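Local coordinates for putative cell adhesion protein (PDB 4DGU) that probably serves as a fimbrillin-like pilus component in cell adhesion by the gut bacterium Bacteroides thetaiotaomicron, and binds zinc ions in the crystal, at residues N38-G43 / F58-D63; Y80-A85 / G156-L161; G104-F109 / F125-V130; A146-S151 / L226-S231; G197-T202 / T209-A214. All blocks are in the same frame, centred on the assembly; numbering follows the deposited sequence.

In the fold
Interactions 3 and 4 are mostly buried, whereas interactions 1, 2 and 5 lie partly open. Interactions 1, 2 and 3 adjoin one another, interaction 3 near the centre of the chain and interaction 1 farther out: Ile40 of interaction 1 packs on Leu108 and Phe125 of interaction 3, and Ser39 reaches Glu106. Interactions 2 and 4 both use strand 147-159, about 28 Å apart between centres. Interactions 3 and 5 are hairpin contacts that pair backbone, add a salt bridge and carry a zinc ligand; interaction 2 relies on a histidine and a water, interaction 1 on one backbone bond, and interaction 4 on apolar side chains alone. Interactions 3, 4 and 5 also touch a second subunit.

Interaction 1. Residues N38-G43 / F58-D63; sequences NSITTG and FIVGKD
Ile59 begins the contact by laying its CG2 methyl against Gly43 CA, 3.9 Å away, while its side chain also packs on Val45. Val60 carries most of the burden. Its carbonyl oxygen takes the backbone hydrogen bond from Gly43 N, 2.9 Å from N to O and nearly straight at the hydrogen (174°), and the same oxygen also receives a CA-H...O contact from Thr42 CA at 3.4 Å. On the inner side, CG2 of Val60 meets CG2 of Ile40 at 3.7 Å, the two side chains crossing at about a right angle. Ile40 continues past this point to Leu108 and Phe125, and Val60 also rests on Ile18, tying the loop to the sheet below. Gly61 turns the chain with a positive phi (71°); a side chain there would run into OG1 of Thr42. Lys62 then crosses the Thr42 side chain at about a right angle; bends at chi2 and chi4 (-78°) bring its NZ to within 3.4 Å of the Thr42 CG2 methyl, a van der Waals contact on the exposed side, not a polar bond. The turn is closed from within its own segment, where Asp63 N bonds to Ile59 O at 2.9 Å and Asp63 OD2 accepts from Ile59 N at 3.1 Å, met from above the carboxylate plane. Strands 45-50 and 56-59 form an antiparallel hairpin, and the bond from Gly43 to Val60 carries its backbone pairing beyond the strand ends, in a mixed sheet consistent with the beta-rich, transthyretin-clan fold of fimbrillin-like proteins.

Interaction 2. Residues Y80-A85 / G156-L161; sequences YAHYPA and GTQDLL
The imidazole of His82 points from strand 77-83 at the end of strand 147-159 and meets Leu160 edge-on. Its NE2 donates to Leu160 O at 2.8 Å, with the oxygen only 3° out of the ring plane and an angle of 162° at the hydrogen. Leu160 O is gripped a second time by Tyr55 OH, so two groups fix this carbonyl. The CD2 methyl of Leu160 sits 4.0 Å from His82 CE1. Gln158, extended beyond CG, runs past the histidine in the opposite direction, its amide turned 78° from the ring. A water bridges the two, 2.9 Å from His82 ND1 and 3.0 Å from Gln158 NE2, which donates to it. The other end of that amide, OE1, is held by Arg99. The two strands belong to different sheets, strand 77-83 to the mixed one and strand 147-159 to the antiparallel one, so the histidine spans them where residues 160-161 leave strand 147-159. A leucine in place of His82 would probably leave Leu160 O with one mate fewer and the bridging water without its ring partner. This departing loop is shaped by an Asx turn, in which Asp159 OD1 accepts from Leu161 N at 3.0 Å while OD2 pairs with Lys98. Just beyond, Leu161 O comes to 3.8 Å from Tyr80 CD1.

Interaction 3. Residues G104-F109 / F125-V130; sequences GQEHLF and FKRMTV. With ZN (zinc ion), chain D.
One carboxylate oxygen, OE1 of Glu106, takes both bonds of a side-on salt bridge from Arg127, 2.9 Å from NE and 3.1 Å from NH2. The carboxylate and guanidinium planes lie 12° apart, and NE arrives nearly along the C-O axis. Glu106 reaches this point with CG placed between its backbone N and carbonyl carbon (chi1 69°), while OE2 is held by Ser39. Arg127 NH1 is engaged by Phe34 O and Ser30, and its stem runs alongside Leu108, whose CD2 methyl is 3.5 Å from NE. An alanine in place of Arg127 would probably leave the Glu106 carboxylate without its counter-charge and strip Leu108 of its neighbouring stem. Backbone pairing proceeds beneath: Phe109 and Lys126 bond in both directions, Leu108 faces Arg127 as the next, non-hydrogen-bonded pair, and selenomethionine Met128 N donates to His107 O at 2.8 Å. Thr129 OG1 then receives His107 N at 3.1 Å and is shared with Asn188. The Thr129 CG2 methyl lies at the edge of the His107 ring. That ring binds a zinc ion through NE2 at 2.2 Å, along with two waters, one of which donates to Gln105 O. The arrangement is an antiparallel beta hairpin, strands 108-114 and 120-135, in the mixed sheet, with a zinc site on the chain leading into it.

Interaction 4. Residues A146-S151 / L226-S231; sequences AKVELS and LSVRLS
Ser151 N makes a probable backbone hydrogen bond to Ile200 O on the flank of the strand that carries Val148 and Leu150, and these two residues face Val228 and Leu226 through side chains alone. The CG1 methyls of Val148 and Val228 meet at 3.8 Å as the two side chains slide past each other in opposite directions. In both valines CG1 stands anti to the backbone N (chi1 -174° in Val148), leaving CG2 beside it; through its CG2, Val148 just reaches Leu230 CD1. Strand 147-151 and strand 226-230 are 10.1 Å apart at closest approach, with N-to-C directions 134° apart, the spacing of two sheets packed face to face in a beta sandwich. One belongs to the antiparallel sheet and the other to the mixed sheet, and Ile134 and Val132 of strand 120-135 continue the same apolar layer. Further along, Leu150 and Leu226 meet tip to tip, CD1 to CD2 at 4.2 Å, while Leu150 CD2 lies equally far from Val228 CG2. Strand 226-230 pairs antiparallel with a strand of the second subunit, whose Ile239 packs on Leu150, Leu226 and Val228.

Interaction 5. Residues G197-T202 / T209-A214; sequences GEEIGT and TQKISA. With ZN (zinc ion), chain F.
This is the open end of an antiparallel beta hairpin, strands 201-204 and 209-214, at the flank of the antiparallel sheet that includes strand 147-159, where Glu199 and Lys211 add a charged pair above the paired backbones. Gly201 and Ile212 form a hydrogen-bonded pair: Gly201 N reaches Ile212 O at 2.9 Å, and Ile212 N returns a bond to Gly201 O. Gly201 has no side chain, which suits a spot where a CB would strike Ile212 O. Before the strand, the chain kinks in an inverse gamma turn centred on Glu199, and Gly197 N resumes the pairing at 2.7 Å from Ala214 O. On the inner side the CD1 methyl of Ile212 packs on Val228 and Leu230. The second subunit lines the outer strand, residues 212-214 pairing parallel with one of its strands, and Ser213 OG bonds to Lys233 O of that subunit. Glu137 of the second subunit joins Glu199 in holding a zinc ion, which therefore links the two chains. Glu199 CG lies anti to the carbonyl carbon (chi1 -49°), and the extended chain beyond carries the carboxylate out to Lys211 NZ and the metal. Glu199 OE2 binds the zinc at 2.2 Å, while OE1 accepts on its syn side, somewhat out of the carboxylate plane, from Lys211 NZ at 2.8 Å; that NZ also donates to the zinc-bound water, 3.1 Å from NZ to O.

Interaction 1. Residues N38-G43 / F58-D63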
# COMPACT_ATOMS: atom_id res chain seq x y z
N ASN A 38 -22.96 -16.67 13.74
CA ASN A 38 -22.23 -17.30 14.86
C ASN A 38 -22.38 -16.46 16.14
O ASN A 38 -22.21 -16.99 17.23
CB ASN A 38 -20.75 -17.53 14.51
CG ASN A 38 -20.49 -18.68 13.56
OD1 ASN A 38 -21.40 -19.23 12.93
ND2 ASN A 38 -19.24 -19.06 13.43
N SER A 39 -22.73 -15.16 16.01
CA SER A 39 -22.99 -14.22 17.11
C SER A 39 -24.46 -14.17 17.43
O SER A 39 -24.86 -14.30 18.59
CB SER A 39 -22.51 -12.82 16.74
OG SER A 39 -21.10 -12.80 16.63
N ILE A 40 -25.29 -13.98 16.39
CA ILE A 40 -26.73 -13.89 16.53
C ILE A 40 -27.33 -15.27 16.27
O ILE A 40 -27.80 -15.59 15.17
CB ILE A 40 -27.34 -12.76 15.67
CG1 ILE A 40 -26.39 -11.55 15.58
CG2 ILE A 40 -28.72 -12.38 16.22
CD1 ILE A 40 -26.70 -10.56 14.50
N THR A 41 -27.28 -16.10 17.30
CA THR A 41 -27.78 -17.48 17.29
C THR A 41 -29.23 -17.50 17.81
O THR A 41 -29.77 -16.46 18.22
CB THR A 41 -26.84 -18.38 18.12
OG1 THR A 41 -26.74 -17.86 19.45
CG2 THR A 41 -25.45 -18.52 17.49
N THR A 42 -29.88 -18.68 17.77
CA THR A 42 -31.25 -18.85 18.26
C THR A 42 -31.27 -18.44 19.74
O THR A 42 -30.37 -18.81 20.51
CB THR A 42 -31.75 -20.28 17.99
OG1 THR A 42 -31.61 -20.57 16.60
CG2 THR A 42 -33.21 -20.47 18.40
N GLY A 43 -32.26 -17.62 20.09
CA GLY A 43 -32.44 -17.13 21.44
C GLY A 43 -31.84 -15.76 21.68
O GLY A 43 -32.14 -15.12 22.69
N PHE A 58 -36.70 -8.47 19.20
CA PHE A 58 -37.04 -9.65 18.39
C PHE A 58 -36.11 -10.81 18.78
O PHE A 58 -34.88 -10.66 18.72
CB PHE A 58 -36.93 -9.34 16.89
CG PHE A 58 -37.38 -10.45 15.97
CD1 PHE A 58 -36.54 -11.53 15.70
CD2 PHE A 58 -38.62 -10.38 15.33
CE1 PHE A 58 -36.95 -12.56 14.84
CE2 PHE A 58 -39.02 -11.39 14.45
CZ PHE A 58 -38.19 -12.48 14.21
N ILE A 59 -36.70 -11.96 19.20
CA ILE A 59 -35.94 -13.16 19.59
C ILE A 59 -35.69 -13.98 18.33
O ILE A 59 -36.63 -14.46 17.69
CB ILE A 59 -36.62 -13.96 20.72
CG1 ILE A 59 -36.78 -13.06 21.98
CG2 ILE A 59 -35.80 -15.22 21.06
CD1 ILE A 59 -38.00 -13.29 22.79
N VAL A 60 -34.41 -14.09 17.95
CA VAL A 60 -33.97 -14.77 16.74
C VAL A 60 -34.20 -16.29 16.87
O VAL A 60 -33.99 -16.87 17.95
CB VAL A 60 -32.50 -14.40 16.41
CG1 VAL A 60 -32.00 -15.17 15.18
CG2 VAL A 60 -32.36 -12.89 16.19
N GLY A 61 -34.69 -16.88 15.78
CA GLY A 61 -35.00 -18.30 15.65
C GLY A 61 -36.23 -18.74 16.43
O GLY A 61 -36.49 -19.95 16.53
N LYS A 62 -36.98 -17.77 16.99
CA LYS A 62 -38.16 -18.04 17.79
C LYS A 62 -39.34 -17.14 17.38
O LYS A 62 -40.42 -17.65 17.09
CB LYS A 62 -37.87 -17.89 19.31
CG LYS A 62 -36.71 -18.73 19.84
CD LYS A 62 -37.15 -19.72 20.91
CE LYS A 62 -35.97 -20.32 21.65
NZ LYS A 62 -35.31 -21.39 20.87
N ASP A 63 -39.12 -15.81 17.37
CA ASP A 63 -40.16 -14.84 17.04
C ASP A 63 -40.51 -14.83 15.56
O ASP A 63 -39.81 -15.39 14.70
CB ASP A 63 -39.78 -13.41 17.51
CG ASP A 63 -40.05 -13.10 18.97
OD1 ASP A 63 -40.53 -13.99 19.70
OD2 ASP A 63 -39.76 -11.95 19.40

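Interaction 2. Residues Y80-A85 / G156-L161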
# COMPACT_ATOMS: atom_id res chain seq x y z
N TYR A 80 -34.17 -2.31 9.87
CA TYR A 80 -32.92 -1.93 10.52
C TYR A 80 -32.81 -2.68 11.81
O TYR A 80 -33.81 -2.79 12.52
CB TYR A 80 -32.88 -0.42 10.78
CG TYR A 80 -32.98 0.41 9.52
CD1 TYR A 80 -31.87 0.64 8.72
CD2 TYR A 80 -34.21 0.93 9.11
CE1 TYR A 80 -31.96 1.39 7.55
CE2 TYR A 80 -34.31 1.71 7.95
CZ TYR A 80 -33.17 1.94 7.18
OH TYR A 80 -33.26 2.66 6.01
N ALA A 81 -31.63 -3.22 12.13
CA ALA A 81 -31.48 -3.99 13.35
C ALA A 81 -30.14 -3.77 14.03
O ALA A 81 -29.11 -3.65 13.35
CB ALA A 81 -31.67 -5.48 13.05
N HIS A 82 -30.14 -3.75 15.37
CA HIS A 82 -28.96 -3.64 16.21
C HIS A 82 -28.75 -4.92 17.00
O HIS A 82 -29.71 -5.48 17.52
CB HIS A 82 -29.06 -2.45 17.19
CG HIS A 82 -28.94 -1.11 16.54
ND1 HIS A 82 -27.72 -0.47 16.39
CD2 HIS A 82 -29.92 -0.32 16.02
CE1 HIS A 82 -27.99 0.68 15.80
NE2 HIS A 82 -29.29 0.81 15.55
N TYR A 83 -27.50 -5.38 17.07
CA TYR A 83 -27.08 -6.51 17.87
C TYR A 83 -25.77 -6.17 18.57
O TYR A 83 -24.81 -5.84 17.90
CB TYR A 83 -26.95 -7.85 17.12
CG TYR A 83 -26.58 -8.95 18.08
CD1 TYR A 83 -27.53 -9.48 18.96
CD2 TYR A 83 -25.26 -9.38 18.22
CE1 TYR A 83 -27.18 -10.42 19.92
CE2 TYR A 83 -24.89 -10.32 19.19
CZ TYR A 83 -25.86 -10.84 20.03
OH TYR A 83 -25.51 -11.77 20.97
N PRO A 84 -25.71 -6.24 19.92
CA PRO A 84 -26.79 -6.60 20.87
C PRO A 84 -27.95 -5.58 20.87
O PRO A 84 -27.80 -4.48 20.33
CB PRO A 84 -26.06 -6.62 22.23
CG PRO A 84 -24.59 -6.75 21.90
CD PRO A 84 -24.45 -5.96 20.63
N ALA A 85 -29.11 -5.94 21.46
CA ALA A 85 -30.30 -5.06 21.53
C ALA A 85 -30.01 -3.72 22.25
O ALA A 85 -29.15 -3.66 23.13
CB ALA A 85 -31.44 -5.78 22.24
N GLY A 156 -16.80 6.26 22.03
CA GLY A 156 -17.29 6.82 20.79
C GLY A 156 -18.78 7.03 20.78
O GLY A 156 -19.47 6.80 21.77
N THR A 157 -19.29 7.43 19.62
CA THR A 157 -20.70 7.66 19.39
C THR A 157 -21.17 6.79 18.24
O THR A 157 -20.51 6.73 17.22
CB THR A 157 -20.92 9.16 19.14
OG1 THR A 157 -20.50 9.87 20.31
CG2 THR A 157 -22.39 9.52 18.86
N GLN A 158 -22.34 6.13 18.41
CA GLN A 158 -22.95 5.34 17.36
C GLN A 158 -24.18 6.03 16.77
O GLN A 158 -25.02 6.55 17.51
CB GLN A 158 -23.33 3.94 17.84
CG GLN A 158 -23.81 3.06 16.66
CD GLN A 158 -24.25 1.69 17.04
OE1 GLN A 158 -24.84 1.47 18.10
NE2 GLN A 158 -24.01 0.74 16.16
N ASP A 159 -24.30 6.01 15.43
CA ASP A 159 -25.48 6.50 14.74
C ASP A 159 -26.52 5.37 14.78
O ASP A 159 -26.25 4.29 14.29
CB ASP A 159 -25.13 6.92 13.29
CG ASP A 159 -26.26 7.66 12.60
OD1 ASP A 159 -27.28 7.03 12.29
OD2 ASP A 159 -26.13 8.89 12.42
N LEU A 160 -27.69 5.59 15.40
CA LEU A 160 -28.69 4.52 15.55
C LEU A 160 -29.43 4.19 14.25
O LEU A 160 -30.01 3.10 14.15
CB LEU A 160 -29.68 4.85 16.66
CG LEU A 160 -29.05 4.94 18.05
CD1 LEU A 160 -30.07 5.39 19.07
CD2 LEU A 160 -28.40 3.63 18.47
N LEU A 161 -29.34 5.06 13.24
CA LEU A 161 -30.01 4.90 11.96
C LEU A 161 -29.14 4.18 10.93
O LEU A 161 -29.68 3.49 10.08
CB LEU A 161 -30.45 6.27 11.42
CG LEU A 161 -31.76 6.91 11.98
CD1 LEU A 161 -31.88 6.85 13.52
CD2 LEU A 161 -31.85 8.36 11.54
O HOH W 1 -25.19 -1.91 16.84

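Interaction 3. Residues G104-F109 / F125-V130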
# COMPACT_ATOMS: atom_id res chain seq x y z
N GLY A 104 -14.85 -3.40 23.46
CA GLY A 104 -14.95 -4.70 24.11
C GLY A 104 -15.92 -5.59 23.37
O GLY A 104 -15.52 -6.39 22.52
N GLN A 105 -17.21 -5.43 23.67
CA GLN A 105 -18.31 -6.18 23.06
C GLN A 105 -18.54 -5.68 21.64
O GLN A 105 -18.60 -4.47 21.41
CB GLN A 105 -19.58 -6.07 23.95
CG GLN A 105 -20.94 -6.53 23.36
CD GLN A 105 -21.01 -8.00 22.99
OE1 GLN A 105 -21.35 -8.36 21.86
NE2 GLN A 105 -20.69 -8.90 23.92
N GLU A 106 -18.67 -6.61 20.69
CA GLU A 106 -18.96 -6.31 19.28
C GLU A 106 -20.35 -5.67 19.12
O GLU A 106 -21.25 -5.97 19.92
CB GLU A 106 -18.90 -7.59 18.42
CG GLU A 106 -20.01 -8.60 18.69
CD GLU A 106 -19.96 -9.90 17.91
OE1 GLU A 106 -19.24 -9.98 16.89
OE2 GLU A 106 -20.66 -10.85 18.33
N HIS A 107 -20.52 -4.83 18.09
CA HIS A 107 -21.77 -4.18 17.75
C HIS A 107 -22.00 -4.33 16.26
O HIS A 107 -21.13 -3.99 15.44
CB HIS A 107 -21.79 -2.72 18.19
CG HIS A 107 -21.94 -2.58 19.68
ND1 HIS A 107 -23.17 -2.77 20.31
CD2 HIS A 107 -20.99 -2.36 20.62
CE1 HIS A 107 -22.93 -2.63 21.59
NE2 HIS A 107 -21.64 -2.38 21.83
N LEU A 108 -23.14 -4.93 15.93
CA LEU A 108 -23.55 -5.23 14.57
C LEU A 108 -24.82 -4.47 14.21
O LEU A 108 -25.69 -4.20 15.06
CB LEU A 108 -23.73 -6.76 14.35
CG LEU A 108 -22.86 -7.73 15.21
CD1 LEU A 108 -23.32 -9.17 15.06
CD2 LEU A 108 -21.42 -7.68 14.85
N PHE A 109 -24.89 -4.07 12.94
CA PHE A 109 -26.01 -3.34 12.39
C PHE A 109 -26.42 -3.99 11.10
O PHE A 109 -25.58 -4.19 10.22
CB PHE A 109 -25.68 -1.84 12.21
CG PHE A 109 -26.86 -1.04 11.74
CD1 PHE A 109 -27.89 -0.72 12.61
CD2 PHE A 109 -26.98 -0.66 10.41
CE1 PHE A 109 -29.00 -0.00 12.17
CE2 PHE A 109 -28.08 0.06 9.98
CZ PHE A 109 -29.08 0.40 10.87
N PHE A 125 -26.13 -8.22 8.17
CA PHE A 125 -25.39 -7.56 9.21
C PHE A 125 -23.94 -7.17 8.83
O PHE A 125 -23.16 -7.97 8.30
CB PHE A 125 -25.35 -8.42 10.47
CG PHE A 125 -26.63 -8.35 11.27
CD1 PHE A 125 -27.68 -9.22 11.01
CD2 PHE A 125 -26.78 -7.41 12.29
CE1 PHE A 125 -28.86 -9.15 11.77
CE2 PHE A 125 -27.96 -7.33 13.03
CZ PHE A 125 -28.99 -8.20 12.76
N LYS A 126 -23.62 -5.90 9.10
CA LYS A 126 -22.30 -5.32 9.08
C LYS A 126 -21.75 -5.36 10.52
O LYS A 126 -22.54 -5.13 11.44
CB LYS A 126 -22.37 -3.85 8.60
CG LYS A 126 -22.83 -3.61 7.18
CD LYS A 126 -22.93 -2.13 6.87
CE LYS A 126 -23.36 -1.83 5.45
NZ LYS A 126 -23.67 -0.37 5.30
N ARG A 127 -20.44 -5.63 10.74
CA ARG A 127 -19.82 -5.50 12.07
C ARG A 127 -19.29 -4.06 12.12
O ARG A 127 -18.48 -3.70 11.26
CB ARG A 127 -18.73 -6.56 12.33
CG ARG A 127 -18.13 -6.51 13.74
CD ARG A 127 -17.31 -7.74 14.08
NE ARG A 127 -18.15 -8.90 14.40
CZ ARG A 127 -18.37 -9.95 13.60
NH1 ARG A 127 -17.77 -10.03 12.43
NH2 ARG A 127 -19.16 -10.93 13.99
N MSE A 128 -19.81 -3.23 13.06
CA MSE A 128 -19.49 -1.79 13.18
C MSE A 128 -18.26 -1.55 14.04
O MSE A 128 -17.64 -0.48 13.94
CB MSE A 128 -20.70 -0.99 13.71
CG MSE A 128 -22.04 -1.35 13.04
SE MSE A 128 -21.98 -1.38 11.10
CE MSE A 128 -21.59 0.54 10.69
N THR A 129 -17.92 -2.53 14.90
CA THR A 129 -16.71 -2.56 15.73
C THR A 129 -15.63 -3.36 14.96
O THR A 129 -15.91 -3.94 13.91
CB THR A 129 -17.01 -3.12 17.10
OG1 THR A 129 -17.72 -4.35 16.92
CG2 THR A 129 -17.82 -2.16 17.99
N VAL A 130 -14.38 -3.39 15.50
CA VAL A 130 -13.24 -4.02 14.84
C VAL A 130 -12.70 -5.19 15.70
O VAL A 130 -12.11 -4.92 16.74
CB VAL A 130 -12.12 -2.95 14.51
CG1 VAL A 130 -10.90 -3.58 13.82
CG2 VAL A 130 -12.67 -1.79 13.67
ZN ZN D . -20.73 -2.22 23.78
O HOH W 2 -18.60 -2.85 23.53
O HOH W 3 -20.82 -0.01 24.36

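Interaction 4. Residues A146-S151 / L226-S231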
# COMPACT_ATOMS: atom_id res chain seq x y z
N ALA A 146 1.13 -15.58 27.46
CA ALA A 146 1.51 -14.17 27.38
C ALA A 146 0.28 -13.27 27.39
O ALA A 146 -0.76 -13.62 26.82
CB ALA A 146 2.32 -13.92 26.13
N LYS A 147 0.39 -12.12 28.07
CA LYS A 147 -0.66 -11.11 28.15
C LYS A 147 -0.44 -10.10 27.00
O LYS A 147 0.66 -9.58 26.87
CB LYS A 147 -0.68 -10.43 29.54
CG LYS A 147 -1.80 -9.39 29.74
CD LYS A 147 -2.06 -9.07 31.21
CE LYS A 147 -1.17 -7.98 31.77
NZ LYS A 147 -1.50 -7.66 33.19
N VAL A 148 -1.47 -9.88 26.16
CA VAL A 148 -1.42 -8.96 25.03
C VAL A 148 -2.42 -7.85 25.32
O VAL A 148 -3.60 -8.12 25.54
CB VAL A 148 -1.69 -9.64 23.64
CG1 VAL A 148 -1.48 -8.65 22.49
CG2 VAL A 148 -0.81 -10.88 23.44
N GLU A 149 -1.94 -6.60 25.30
CA GLU A 149 -2.76 -5.42 25.53
C GLU A 149 -2.58 -4.39 24.41
O GLU A 149 -1.51 -4.29 23.84
CB GLU A 149 -2.39 -4.76 26.86
CG GLU A 149 -2.59 -5.62 28.10
CD GLU A 149 -2.10 -4.93 29.36
OE1 GLU A 149 -0.87 -4.78 29.51
OE2 GLU A 149 -2.95 -4.52 30.18
N LEU A 150 -3.62 -3.60 24.14
CA LEU A 150 -3.58 -2.50 23.18
C LEU A 150 -3.94 -1.20 23.87
O LEU A 150 -4.79 -1.21 24.76
CB LEU A 150 -4.56 -2.72 22.00
CG LEU A 150 -4.33 -3.91 21.10
CD1 LEU A 150 -5.47 -4.00 20.08
CD2 LEU A 150 -2.93 -3.87 20.42
N SER A 151 -3.31 -0.10 23.48
CA SER A 151 -3.62 1.22 24.05
C SER A 151 -4.28 2.04 22.95
O SER A 151 -3.61 2.54 22.04
CB SER A 151 -2.38 1.89 24.63
OG SER A 151 -2.69 3.22 25.03
N LEU A 226 -8.21 -6.45 12.92
CA LEU A 226 -6.90 -6.10 13.43
C LEU A 226 -6.19 -7.36 13.87
O LEU A 226 -6.77 -8.17 14.58
CB LEU A 226 -7.11 -5.13 14.61
CG LEU A 226 -6.00 -4.12 14.92
CD1 LEU A 226 -5.60 -3.27 13.66
CD2 LEU A 226 -6.45 -3.24 16.08
N SER A 227 -4.98 -7.57 13.40
CA SER A 227 -4.21 -8.74 13.81
C SER A 227 -2.96 -8.35 14.56
O SER A 227 -2.29 -7.37 14.23
CB SER A 227 -3.87 -9.64 12.62
OG SER A 227 -3.06 -8.97 11.67
N VAL A 228 -2.73 -9.06 15.66
CA VAL A 228 -1.54 -8.92 16.46
C VAL A 228 -0.74 -10.17 16.14
O VAL A 228 -1.18 -11.28 16.46
CB VAL A 228 -1.83 -8.70 17.97
CG1 VAL A 228 -0.54 -8.64 18.78
CG2 VAL A 228 -2.67 -7.46 18.20
N ARG A 229 0.36 -10.00 15.36
CA ARG A 229 1.25 -11.10 14.92
C ARG A 229 2.58 -11.09 15.69
O ARG A 229 3.47 -10.29 15.42
CB ARG A 229 1.48 -11.04 13.40
CG ARG A 229 1.70 -12.43 12.78
CD ARG A 229 1.24 -12.50 11.33
NE ARG A 229 1.78 -11.39 10.52
CZ ARG A 229 1.04 -10.43 9.98
NH1 ARG A 229 -0.29 -10.43 10.12
NH2 ARG A 229 1.61 -9.46 9.27
N LEU A 230 2.67 -11.99 16.67
CA LEU A 230 3.81 -12.15 17.57
C LEU A 230 4.92 -12.93 16.91
O LEU A 230 4.67 -13.95 16.28
CB LEU A 230 3.39 -12.86 18.89
CG LEU A 230 2.07 -12.43 19.54
CD1 LEU A 230 1.70 -13.37 20.67
CD2 LEU A 230 2.13 -11.01 20.00
N SER A 231 6.17 -12.44 17.05
CA SER A 231 7.39 -13.07 16.55
C SER A 231 8.62 -12.36 17.08
O SER A 231 8.52 -11.30 17.71
CB SER A 231 7.44 -13.07 15.02
OG SER A 231 7.65 -11.78 14.50

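Interaction 5. Residues G197-T202 / T209-A214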
# COMPACT_ATOMS: atom_id res chain seq x y z
N GLY A 197 4.04 3.11 13.04
CA GLY A 197 5.01 3.21 14.13
C GLY A 197 4.42 3.60 15.49
O GLY A 197 5.17 3.87 16.43
N GLU A 198 3.08 3.65 15.60
CA GLU A 198 2.42 4.00 16.87
C GLU A 198 2.56 2.79 17.79
O GLU A 198 2.18 1.68 17.40
CB GLU A 198 0.94 4.42 16.63
CG GLU A 198 0.31 5.30 17.72
CD GLU A 198 -1.10 5.84 17.47
OE1 GLU A 198 -1.64 5.68 16.34
OE2 GLU A 198 -1.67 6.44 18.41
N GLU A 199 3.18 3.00 18.96
CA GLU A 199 3.47 1.94 19.93
C GLU A 199 2.26 1.68 20.79
O GLU A 199 2.28 1.93 22.00
CB GLU A 199 4.68 2.33 20.79
CG GLU A 199 5.86 2.81 19.97
CD GLU A 199 7.06 3.27 20.76
OE1 GLU A 199 7.10 3.00 21.98
OE2 GLU A 199 7.95 3.92 20.18
N ILE A 200 1.21 1.13 20.18
CA ILE A 200 -0.07 0.88 20.82
C ILE A 200 -0.09 -0.44 21.61
O ILE A 200 -0.84 -0.53 22.58
CB ILE A 200 -1.26 0.98 19.83
CG1 ILE A 200 -1.16 -0.01 18.67
CG2 ILE A 200 -1.43 2.40 19.31
CD1 ILE A 200 -2.52 -0.54 18.19
N GLY A 201 0.70 -1.41 21.22
CA GLY A 201 0.67 -2.71 21.87
C GLY A 201 1.81 -3.07 22.79
O GLY A 201 2.91 -2.51 22.71
N THR A 202 1.51 -4.01 23.69
CA THR A 202 2.45 -4.58 24.65
C THR A 202 2.14 -6.05 24.83
O THR A 202 0.98 -6.46 24.81
CB THR A 202 2.47 -3.85 26.03
OG1 THR A 202 1.15 -3.67 26.54
CG2 THR A 202 3.17 -2.52 25.98
N THR A 209 8.00 -7.13 29.49
CA THR A 209 7.15 -6.51 28.48
C THR A 209 7.95 -6.16 27.24
O THR A 209 9.10 -5.74 27.32
CB THR A 209 6.39 -5.27 29.02
OG1 THR A 209 7.29 -4.19 29.21
CG2 THR A 209 5.63 -5.55 30.31
N GLN A 210 7.31 -6.34 26.08
CA GLN A 210 7.84 -5.99 24.77
C GLN A 210 6.80 -5.17 24.05
O GLN A 210 5.61 -5.28 24.34
CB GLN A 210 8.23 -7.23 23.97
CG GLN A 210 9.48 -7.90 24.50
CD GLN A 210 10.37 -8.34 23.39
OE1 GLN A 210 11.27 -7.61 22.96
NE2 GLN A 210 10.10 -9.54 22.88
N LYS A 211 7.26 -4.29 23.16
CA LYS A 211 6.36 -3.44 22.39
C LYS A 211 5.93 -4.13 21.10
O LYS A 211 6.67 -4.94 20.53
CB LYS A 211 7.02 -2.08 22.09
CG LYS A 211 7.27 -1.24 23.35
CD LYS A 211 8.17 -0.06 23.07
CE LYS A 211 8.20 0.92 24.20
NZ LYS A 211 9.04 2.11 23.86
N ILE A 212 4.71 -3.85 20.68
CA ILE A 212 4.07 -4.32 19.44
C ILE A 212 3.52 -3.04 18.78
O ILE A 212 2.68 -2.37 19.37
CB ILE A 212 2.98 -5.41 19.68
CG1 ILE A 212 3.45 -6.58 20.57
CG2 ILE A 212 2.42 -5.92 18.38
CD1 ILE A 212 2.24 -7.38 21.22
N SER A 213 4.02 -2.66 17.61
CA SER A 213 3.56 -1.42 17.00
C SER A 213 3.04 -1.66 15.60
O SER A 213 3.32 -2.70 14.97
CB SER A 213 4.69 -0.39 16.95
OG SER A 213 5.28 -0.23 18.22
N ALA A 214 2.28 -0.68 15.09
CA ALA A 214 1.75 -0.75 13.74
C ALA A 214 2.87 -0.44 12.77
O ALA A 214 3.70 0.43 13.03
CB ALA A 214 0.59 0.22 13.57
ZN ZN F . 10.00 3.47 20.76
O HOH W 4 10.65 1.36 21.34